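Local coordinates for protein thiosulfate sulfurtransferase TUM1 (Saccharomyces cerevisiae, PDB 3UTN) that accepts persulfide sulfur from the cysteine desulfurase NFS1 and passes it to UBA4 for 2-thiolation of the wobble uridine of tRNAs, at residues A[70-75]-A[159-164]; A[77-82]-A[103-108]. All coordinates share one frame; numbering follows the deposited sequence.

How the contacts relate
Contact 2, and the 70-75 side of contact 1, belong to the first rhodanese domain, the one without the catalytic cysteine; the centres of the two contacts are about 16 Å apart. Residues 70-75 leave helix 63-69 and run almost directly into 77-82, which begins on edge strand 77-78, so the two contacts use consecutive pieces of chain. The partner of contact 2, residues 103-108 at the end of helix 98-107, comes next, and 159-164, the partner of contact 1, comes last. Contact 1 is therefore the longer closure, polar and near the surface, whereas contact 2 is a shorter, buried and apolar one. The chain entering edge strand 77-78 and the strand itself are thus each packed against later parts of the chain.

Contact 1. Residues A[70-75]-A[159-164]; sequences KPRIPN and DSSKVA
R72 and D159 join two loops through backbone and side chain alike. R72 N donates to D159 O at 2.7 Å, and D159 N returns a bond to R72 O, making a single antiparallel bridge of the hydrogen-bonded kind. Beyond it the R72 guanidinium meets S161 end-on: NH1 at 2.5 Å and NH2 at 2.8 Å both reach S161 O, which lies within 4° of the guanidinium plane. NH1 also forms a salt bridge with D159 OD2 at 2.8 Å, although that hydrogen bond is weak and the two planes stand 76° apart. V163 CG2 lies over the centre of one guanidinium face, 3.4 Å above its plane. A bend at chi3 (60°) turns the arginine's end back toward 159-164. A methionine here would probably leave D159 without its cationic mate and the S161 carbonyl without two donors. In the second shell, D159 OD1 accepts from S161 N in an Asx turn, and a water links OD2 to N75 N. F67 gives R72 a cation-pi partner and, through its carbonyl, an acceptor for NH2. A single antiparallel bridge and an Asx turn thus tie the loop before strand 77-78 to the loop after helix 148-153.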
loop_
_atom_site.group_PDB
_atom_site.type_symbol
_atom_site.label_atom_id
_atom_site.label_comp_id
_atom_site.label_asym_id
_atom_site.label_seq_id
_atom_site.Cartn_x
_atom_site.Cartn_y
_atom_site.Cartn_z
ATOM N N LYS A 70 -17.362 11.147 7.645
ATOM C CA LYS A 70 -16.916 11.996 6.562
ATOM C C LYS A 70 -17.325 11.375 5.249
ATOM O O LYS A 70 -17.478 10.151 5.157
ATOM C CB LYS A 70 -15.411 12.231 6.634
ATOM C CG LYS A 70 -15.020 13.167 7.763
ATOM C CD LYS A 70 -13.523 13.398 7.788
ATOM C CE LYS A 70 -13.137 14.389 8.875
ATOM N NZ LYS A 70 -13.523 13.885 10.219
ATOM N N PRO A 71 -17.525 12.214 4.228
ATOM C CA PRO A 71 -18.074 11.678 3.000
ATOM C C PRO A 71 -17.238 10.524 2.485
ATOM O O PRO A 71 -16.009 10.543 2.547
ATOM C CB PRO A 71 -18.020 12.866 2.047
ATOM C CG PRO A 71 -18.113 14.055 2.947
ATOM C CD PRO A 71 -17.270 13.663 4.124
ATOM N N ARG A 72 -17.916 9.494 2.022
ATOM C CA ARG A 72 -17.223 8.370 1.460
ATOM C C ARG A 72 -17.731 8.231 0.053
ATOM O O ARG A 72 -18.731 8.835 -0.320
ATOM C CB ARG A 72 -17.505 7.102 2.273
ATOM C CG ARG A 72 -18.925 6.589 2.166
ATOM C CD ARG A 72 -19.277 5.707 3.359
ATOM N NE ARG A 72 -19.145 6.473 4.584
ATOM C CZ ARG A 72 -20.066 7.312 5.041
ATOM N NH1 ARG A 72 -21.216 7.471 4.394
ATOM N NH2 ARG A 72 -19.842 7.977 6.157
ATOM N N ILE A 73 -17.039 7.434 -0.737
ATOM C CA ILE A 73 -17.585 7.054 -2.008
ATOM C C ILE A 73 -18.796 6.201 -1.663
ATOM O O ILE A 73 -18.710 5.351 -0.781
ATOM C CB ILE A 73 -16.574 6.250 -2.820
ATOM C CG1 ILE A 73 -15.279 7.053 -2.989
ATOM C CG2 ILE A 73 -17.178 5.873 -4.158
ATOM C CD1 ILE A 73 -14.271 6.406 -3.912
ATOM N N PRO A 74 -19.937 6.452 -2.321
ATOM C CA PRO A 74 -21.142 5.695 -2.020
ATOM C C PRO A 74 -20.850 4.202 -1.931
ATOM O O PRO A 74 -20.017 3.693 -2.673
ATOM C CB PRO A 74 -22.030 5.992 -3.223
ATOM C CG PRO A 74 -21.670 7.394 -3.581
ATOM C CD PRO A 74 -20.181 7.472 -3.358
ATOM N N ASN A 75 -21.522 3.522 -1.009
ATOM C CA ASN A 75 -21.463 2.068 -0.909
ATOM C C ASN A 75 -20.118 1.576 -0.424
ATOM O O ASN A 75 -19.797 0.396 -0.551
ATOM C CB ASN A 75 -21.807 1.426 -2.255
ATOM C CG ASN A 75 -23.040 2.033 -2.881
ATOM O OD1 ASN A 75 -24.022 2.302 -2.196
ATOM N ND2 ASN A 75 -22.988 2.268 -4.184
ATOM N N ASP A 159 -21.042 9.832 -0.759
ATOM C CA ASP A 159 -22.017 9.535 0.238
ATOM C C ASP A 159 -21.533 10.321 1.449
ATOM O O ASP A 159 -20.573 9.927 2.120
ATOM C CB ASP A 159 -22.041 8.038 0.513
ATOM C CG ASP A 159 -22.852 7.691 1.722
ATOM O OD1 ASP A 159 -23.605 8.566 2.180
ATOM O OD2 ASP A 159 -22.730 6.551 2.222
ATOM N N SER A 160 -22.178 11.455 1.694
ATOM C CA SER A 160 -21.814 12.309 2.816
ATOM C C SER A 160 -22.637 11.934 4.034
ATOM O O SER A 160 -22.589 12.610 5.053
ATOM C CB SER A 160 -22.023 13.777 2.467
ATOM O OG SER A 160 -21.164 14.158 1.408
ATOM N N SER A 161 -23.395 10.852 3.919
ATOM C CA SER A 161 -24.209 10.403 5.027
ATOM C C SER A 161 -23.290 9.876 6.106
ATOM O O SER A 161 -22.249 9.270 5.829
ATOM C CB SER A 161 -25.174 9.304 4.598
ATOM O OG SER A 161 -24.479 8.082 4.453
ATOM N N LYS A 162 -23.668 10.126 7.344
ATOM C CA LYS A 162 -22.963 9.543 8.440
ATOM C C LYS A 162 -23.515 8.144 8.561
ATOM O O LYS A 162 -24.709 7.918 8.392
ATOM C CB LYS A 162 -23.145 10.381 9.694
ATOM C CG LYS A 162 -22.822 11.835 9.407
ATOM C CD LYS A 162 -21.967 12.457 10.479
ATOM C CE LYS A 162 -21.358 13.762 10.007
ATOM N NZ LYS A 162 -22.334 14.571 9.234
ATOM N N VAL A 163 -22.629 7.189 8.760
ATOM C CA VAL A 163 -23.058 5.816 8.884
ATOM C C VAL A 163 -22.548 5.298 10.207
ATOM O O VAL A 163 -21.696 5.917 10.838
ATOM C CB VAL A 163 -22.583 4.935 7.704
ATOM C CG1 VAL A 163 -23.306 5.326 6.423
ATOM C CG2 VAL A 163 -21.072 5.000 7.531
ATOM N N ALA A 164 -23.098 4.177 10.634
ATOM C CA ALA A 164 -22.723 3.583 11.898
ATOM C C ALA A 164 -22.287 2.158 11.613
ATOM O O ALA A 164 -22.424 1.262 12.444
ATOM C CB ALA A 164 -23.899 3.618 12.861
HETATM O O HOH W 1 -23.141 4.745 0.446
#

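Contact 2. Residues A[77-82]-A[103-108]; sequences IFFDID and DAMSNL
Strand 77-78 is an outer strand of the five-stranded parallel sheet of the first rhodanese domain, and here it and the residues after it pack against the end of helix 98-107. I77 and L108 make the apolar link beside the sheet: their side chains cross at about a right angle, with CD1 of I77 3.8 Å from CD1 of L108. CG2 of the same isoleucine lies 3.6 Å from L108 O, a carbonyl that accepts a hydrogen bond from S167. The other branch of the leucine, CD2, comes within 3.1 Å of F78 O, a close approach of a methyl group to a carbonyl oxygen. F78 itself turns its ring elsewhere, to meet F67 and F166. Farther along, M105 reaches F79: its CE is 3.5 Å from CE2 of F79 and approaches the ring obliquely. The methionine is bent at chi2 (-51°) and again at chi3 (99°), which carries its methyl to that ring. L134 of helix 127-136 touches both F79 and M105, and V50 of strand 47-51 touches I77 and F79, extending the apolar packing. A helix end packed against an edge strand of a parallel sheet is consistent with the alpha/beta rhodanese fold.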
loop_
_atom_site.group_PDB
_atom_site.type_symbol
_atom_site.label_atom_id
_atom_site.label_comp_id
_atom_site.label_asym_id
_atom_site.label_seq_id
_atom_site.Cartn_x
_atom_site.Cartn_y
_atom_site.Cartn_z
ATOM N N ILE A 77 -17.132 0.337 1.899
ATOM C CA ILE A 77 -16.898 -0.353 3.124
ATOM C C ILE A 77 -15.655 0.310 3.646
ATOM O O ILE A 77 -14.910 0.977 2.908
ATOM C CB ILE A 77 -16.648 -1.852 2.935
ATOM C CG1 ILE A 77 -15.434 -2.079 2.030
ATOM C CG2 ILE A 77 -17.903 -2.517 2.404
ATOM C CD1 ILE A 77 -15.017 -3.520 1.920
ATOM N N PHE A 78 -15.439 0.150 4.931
ATOM C CA PHE A 78 -14.223 0.597 5.505
ATOM C C PHE A 78 -13.331 -0.614 5.624
ATOM O O PHE A 78 -13.742 -1.647 6.137
ATOM C CB PHE A 78 -14.478 1.201 6.866
ATOM C CG PHE A 78 -13.235 1.555 7.589
ATOM C CD1 PHE A 78 -12.446 2.615 7.155
ATOM C CD2 PHE A 78 -12.836 0.820 8.694
ATOM C CE1 PHE A 78 -11.283 2.942 7.820
ATOM C CE2 PHE A 78 -11.675 1.150 9.366
ATOM C CZ PHE A 78 -10.899 2.208 8.926
ATOM N N PHE A 79 -12.116 -0.482 5.122
ATOM C CA PHE A 79 -11.133 -1.530 5.243
ATOM C C PHE A 79 -10.200 -1.099 6.343
ATOM O O PHE A 79 -9.427 -0.156 6.187
ATOM C CB PHE A 79 -10.372 -1.693 3.940
ATOM C CG PHE A 79 -9.389 -2.822 3.944
ATOM C CD1 PHE A 79 -8.146 -2.677 4.542
ATOM C CD2 PHE A 79 -9.698 -4.027 3.325
ATOM C CE1 PHE A 79 -7.227 -3.713 4.533
ATOM C CE2 PHE A 79 -8.784 -5.069 3.311
ATOM C CZ PHE A 79 -7.547 -4.910 3.913
ATOM N N ASP A 80 -10.283 -1.794 7.461
ATOM C CA ASP A 80 -9.467 -1.465 8.592
ATOM C C ASP A 80 -8.076 -2.033 8.391
ATOM O O ASP A 80 -7.827 -3.209 8.641
ATOM C CB ASP A 80 -10.093 -1.993 9.871
ATOM C CG ASP A 80 -9.488 -1.373 11.096
ATOM O OD1 ASP A 80 -8.291 -1.032 11.052
ATOM O OD2 ASP A 80 -10.206 -1.223 12.094
ATOM N N ILE A 81 -7.180 -1.170 7.929
ATOM C CA ILE A 81 -5.783 -1.517 7.704
ATOM C C ILE A 81 -5.187 -2.193 8.933
ATOM O O ILE A 81 -4.438 -3.161 8.814
ATOM C CB ILE A 81 -4.977 -0.247 7.324
ATOM C CG1 ILE A 81 -5.302 0.170 5.884
ATOM C CG2 ILE A 81 -3.482 -0.432 7.533
ATOM C CD1 ILE A 81 -4.926 -0.838 4.819
ATOM N N ASP A 82 -5.547 -1.690 10.108
ATOM C CA ASP A 82 -5.027 -2.224 11.360
ATOM C C ASP A 82 -5.606 -3.583 11.688
ATOM O O ASP A 82 -4.868 -4.501 12.028
ATOM C CB ASP A 82 -5.311 -1.265 12.506
ATOM C CG ASP A 82 -4.551 0.016 12.376
ATOM O OD1 ASP A 82 -3.396 -0.020 11.910
ATOM O OD2 ASP A 82 -5.108 1.063 12.742
ATOM N N ASP A 103 -12.291 -13.209 6.971
ATOM C CA ASP A 103 -13.223 -12.803 8.010
ATOM C C ASP A 103 -13.537 -11.336 7.873
ATOM O O ASP A 103 -14.692 -10.947 7.952
ATOM C CB ASP A 103 -12.664 -13.112 9.397
ATOM C CG ASP A 103 -12.669 -14.597 9.694
ATOM O OD1 ASP A 103 -13.255 -15.345 8.889
ATOM O OD2 ASP A 103 -12.083 -15.013 10.712
ATOM N N ALA A 104 -12.503 -10.535 7.640
ATOM C CA ALA A 104 -12.683 -9.113 7.414
ATOM C C ALA A 104 -13.613 -8.900 6.233
ATOM O O ALA A 104 -14.621 -8.215 6.351
ATOM C CB ALA A 104 -11.345 -8.445 7.168
ATOM N N MET A 105 -13.277 -9.511 5.101
ATOM C CA MET A 105 -14.088 -9.393 3.900
ATOM C C MET A 105 -15.512 -9.833 4.173
ATOM O O MET A 105 -16.466 -9.157 3.793
ATOM C CB MET A 105 -13.501 -10.232 2.775
ATOM C CG MET A 105 -12.148 -9.774 2.289
ATOM S SD MET A 105 -12.131 -8.023 1.884
ATOM C CE MET A 105 -11.396 -7.354 3.373
ATOM N N SER A 106 -15.636 -10.973 4.842
ATOM C CA SER A 106 -16.929 -11.502 5.230
ATOM C C SER A 106 -17.672 -10.492 6.093
ATOM O O SER A 106 -18.816 -10.148 5.800
ATOM C CB SER A 106 -16.751 -12.825 5.982
ATOM O OG SER A 106 -16.154 -13.790 5.140
ATOM N N ASN A 107 -17.003 -10.026 7.148
ATOM C CA ASN A 107 -17.563 -9.054 8.078
ATOM C C ASN A 107 -18.057 -7.813 7.353
ATOM O O ASN A 107 -19.096 -7.259 7.697
ATOM C CB ASN A 107 -16.517 -8.670 9.128
ATOM C CG ASN A 107 -17.087 -7.804 10.232
ATOM O OD1 ASN A 107 -17.787 -8.286 11.121
ATOM N ND2 ASN A 107 -16.776 -6.518 10.186
ATOM N N LEU A 108 -17.310 -7.402 6.331
ATOM C CA LEU A 108 -17.630 -6.212 5.553
ATOM C C LEU A 108 -18.619 -6.531 4.454
ATOM O O LEU A 108 -19.047 -5.650 3.715
ATOM C CB LEU A 108 -16.357 -5.627 4.949
ATOM C CG LEU A 108 -15.326 -5.160 5.972
ATOM C CD1 LEU A 108 -13.994 -4.912 5.285
ATOM C CD2 LEU A 108 -15.814 -3.929 6.736
#